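Local coordinates for protein diol-dehydratase (Roseburia inulinivorans, PDB 5I2A) that probably acts as a B12-independent glycyl radical lyase that dehydrates 1,2-propanediol, at residues 146-154 against 470-478. Sequence-based numbering, arbitrary orientation.
Sequences LRAMKHNFF and YDNGEIASI
Asp-471 OD2 accepts a nearly straight hydrogen bond from His-151 ND1 at 2.6 Å (172° at the hydrogen), on its anti lone pair. The donor's ring contains the bond almost exactly in its plane, whereas the carboxylate is turned 69° from that ring. Arg-460, on helix 459-467, adds a long, weak ion pair to the same oxygen, and its NH1 also hydrogen-bonds His-151 O. With CG beside its backbone N (chi1 -69°), the imidazole lies against Ala-476, whose CB sits 3.6 Å from the ring centroid in a CH-pi contact over one face. Glu-474 CG reaches the ring edge, 4.0 Å from His-151 CE1; its OE1 remains 4.2 Å from Lys-150 NZ, beyond a salt bridge, so any attraction is probably modest. On the other flank, Phe-153 brings CE2 to 3.4 Å from Ala-476 O and CZ against Ser-477 CB, while Ser-477 OG turns to Gln-499 and Asn-503 of helix 489-521. Arg-147, kinked at chi3, slants across Ile-475, its CD 3.6 Å from Ile-475 O. Replacing His-151 by alanine removes the imidazole, which would probably cost Asp-471 OD2 its short bond and Ala-476 CB its ring face. Here a Schellman motif, with Asn-152 as C-prime residue, ends helix 143-150 beside a beta hairpin closed by a type I' turn, within the pyruvate formate lyase-like region.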
# COMPACT_ATOMS: atom_id res chain seq x y z
N LEU A 146 -5.23 -12.04 -19.25
CA LEU A 146 -4.72 -11.33 -20.42
C LEU A 146 -5.15 -12.05 -21.70
O LEU A 146 -5.47 -11.41 -22.69
CB LEU A 146 -3.19 -11.20 -20.35
CG LEU A 146 -2.65 -10.39 -19.16
CD1 LEU A 146 -1.11 -10.43 -19.10
CD2 LEU A 146 -3.14 -8.96 -19.24
N ARG A 147 -5.17 -13.38 -21.66
CA ARG A 147 -5.56 -14.18 -22.82
C ARG A 147 -7.03 -13.93 -23.15
O ARG A 147 -7.39 -13.75 -24.31
CB ARG A 147 -5.32 -15.67 -22.58
CG ARG A 147 -5.68 -16.55 -23.78
CD ARG A 147 -5.38 -18.02 -23.52
NE ARG A 147 -6.20 -18.54 -22.44
CZ ARG A 147 -6.03 -19.71 -21.83
NH1 ARG A 147 -5.04 -20.51 -22.20
NH2 ARG A 147 -6.84 -20.06 -20.85
N ALA A 148 -7.88 -13.92 -22.13
CA ALA A 148 -9.31 -13.69 -22.34
C ALA A 148 -9.56 -12.33 -23.00
O ALA A 148 -10.41 -12.19 -23.88
CB ALA A 148 -10.05 -13.80 -21.01
N MET A 149 -8.78 -11.33 -22.60
CA MET A 149 -8.96 -9.99 -23.15
C MET A 149 -8.46 -9.93 -24.58
O MET A 149 -9.06 -9.27 -25.42
CB MET A 149 -8.25 -8.96 -22.27
CG MET A 149 -8.92 -8.80 -20.90
SD MET A 149 -8.01 -7.67 -19.82
CE MET A 149 -6.59 -8.61 -19.43
N LYS A 150 -7.37 -10.64 -24.84
CA LYS A 150 -6.78 -10.69 -26.18
C LYS A 150 -7.78 -11.30 -27.17
O LYS A 150 -7.85 -10.90 -28.32
CB LYS A 150 -5.47 -11.47 -26.15
CG LYS A 150 -4.76 -11.63 -27.49
CD LYS A 150 -3.41 -12.34 -27.31
CE LYS A 150 -3.22 -13.48 -28.30
NZ LYS A 150 -3.35 -13.05 -29.73
N HIS A 151 -8.58 -12.23 -26.68
CA HIS A 151 -9.60 -12.86 -27.51
C HIS A 151 -10.99 -12.23 -27.30
O HIS A 151 -12.01 -12.82 -27.66
CB HIS A 151 -9.62 -14.36 -27.24
CG HIS A 151 -8.40 -15.06 -27.76
ND1 HIS A 151 -8.30 -15.52 -29.05
CD2 HIS A 151 -7.21 -15.34 -27.16
CE1 HIS A 151 -7.11 -16.08 -29.23
NE2 HIS A 151 -6.44 -15.98 -28.10
N ASN A 152 -10.99 -11.04 -26.71
CA ASN A 152 -12.19 -10.20 -26.65
C ASN A 152 -13.41 -10.83 -25.97
O ASN A 152 -14.54 -10.61 -26.40
CB ASN A 152 -12.58 -9.77 -28.07
CG ASN A 152 -11.46 -9.04 -28.77
OD1 ASN A 152 -10.81 -8.18 -28.18
ND2 ASN A 152 -11.20 -9.39 -30.02
N PHE A 153 -13.19 -11.59 -24.90
CA PHE A 153 -14.31 -12.05 -24.09
C PHE A 153 -14.92 -10.88 -23.34
O PHE A 153 -16.14 -10.82 -23.17
CB PHE A 153 -13.88 -13.16 -23.12
CG PHE A 153 -13.67 -14.47 -23.79
CD1 PHE A 153 -14.72 -15.34 -23.98
CD2 PHE A 153 -12.43 -14.81 -24.29
CE1 PHE A 153 -14.54 -16.53 -24.64
CE2 PHE A 153 -12.23 -16.02 -24.94
CZ PHE A 153 -13.28 -16.87 -25.12
N PHE A 154 -14.07 -9.95 -22.90
CA PHE A 154 -14.49 -8.77 -22.17
C PHE A 154 -13.42 -7.68 -22.28
O PHE A 154 -12.28 -7.97 -22.62
CB PHE A 154 -14.75 -9.11 -20.68
CG PHE A 154 -13.55 -9.69 -19.96
CD1 PHE A 154 -12.58 -8.85 -19.41
CD2 PHE A 154 -13.38 -11.06 -19.85
CE1 PHE A 154 -11.47 -9.37 -18.76
CE2 PHE A 154 -12.27 -11.59 -19.20
CZ PHE A 154 -11.31 -10.75 -18.67
N TYR A 470 -11.46 -22.92 -28.74
CA TYR A 470 -10.42 -22.45 -29.64
C TYR A 470 -10.86 -21.18 -30.34
O TYR A 470 -12.04 -20.96 -30.62
CB TYR A 470 -10.06 -23.52 -30.68
CG TYR A 470 -9.18 -24.62 -30.12
CD1 TYR A 470 -9.73 -25.64 -29.36
CD2 TYR A 470 -7.81 -24.62 -30.33
CE1 TYR A 470 -8.94 -26.64 -28.83
CE2 TYR A 470 -7.01 -25.62 -29.81
CZ TYR A 470 -7.58 -26.62 -29.06
OH TYR A 470 -6.80 -27.62 -28.53
N ASP A 471 -9.89 -20.33 -30.63
CA ASP A 471 -10.15 -19.11 -31.36
C ASP A 471 -9.03 -18.95 -32.37
O ASP A 471 -7.86 -18.86 -32.00
CB ASP A 471 -10.23 -17.90 -30.42
CG ASP A 471 -10.72 -16.65 -31.12
OD1 ASP A 471 -11.61 -16.75 -31.97
OD2 ASP A 471 -10.20 -15.55 -30.81
N ASN A 472 -9.38 -18.97 -33.65
CA ASN A 472 -8.39 -18.84 -34.71
C ASN A 472 -7.20 -19.78 -34.55
O ASN A 472 -6.05 -19.36 -34.70
CB ASN A 472 -7.90 -17.40 -34.80
CG ASN A 472 -7.78 -16.93 -36.23
OD1 ASN A 472 -8.54 -17.37 -37.10
ND2 ASN A 472 -6.78 -16.09 -36.50
N GLY A 473 -7.47 -21.03 -34.20
CA GLY A 473 -6.43 -22.04 -34.12
C GLY A 473 -5.71 -22.17 -32.79
O GLY A 473 -4.99 -23.14 -32.58
N GLU A 474 -5.87 -21.21 -31.88
CA GLU A 474 -5.24 -21.34 -30.57
C GLU A 474 -6.25 -21.51 -29.44
O GLU A 474 -7.41 -21.11 -29.55
CB GLU A 474 -4.34 -20.14 -30.30
CG GLU A 474 -4.75 -18.86 -30.98
CD GLU A 474 -3.63 -17.83 -31.01
OE1 GLU A 474 -3.82 -16.76 -31.62
OE2 GLU A 474 -2.56 -18.09 -30.41
N ILE A 475 -5.80 -22.11 -28.35
CA ILE A 475 -6.62 -22.23 -27.15
C ILE A 475 -6.93 -20.84 -26.60
O ILE A 475 -6.02 -20.04 -26.40
CB ILE A 475 -5.93 -23.09 -26.07
CG1 ILE A 475 -5.84 -24.54 -26.55
CG2 ILE A 475 -6.69 -23.03 -24.75
CD1 ILE A 475 -5.47 -25.52 -25.46
N ALA A 476 -8.21 -20.54 -26.42
CA ALA A 476 -8.62 -19.21 -25.98
C ALA A 476 -9.50 -19.26 -24.74
O ALA A 476 -9.82 -18.22 -24.17
CB ALA A 476 -9.35 -18.50 -27.10
N SER A 477 -9.90 -20.46 -24.35
CA SER A 477 -10.79 -20.67 -23.21
C SER A 477 -10.72 -22.15 -22.81
O SER A 477 -9.93 -22.90 -23.36
CB SER A 477 -12.23 -20.27 -23.56
OG SER A 477 -13.05 -20.27 -22.41
N ILE A 478 -11.54 -22.55 -21.84
CA ILE A 478 -11.59 -23.96 -21.45
C ILE A 478 -12.18 -24.83 -22.56
O ILE A 478 -12.93 -24.34 -23.41
CB ILE A 478 -12.42 -24.18 -20.16
CG1 ILE A 478 -13.80 -23.53 -20.30
CG2 ILE A 478 -11.69 -23.60 -18.97
CD1 ILE A 478 -14.73 -23.83 -19.14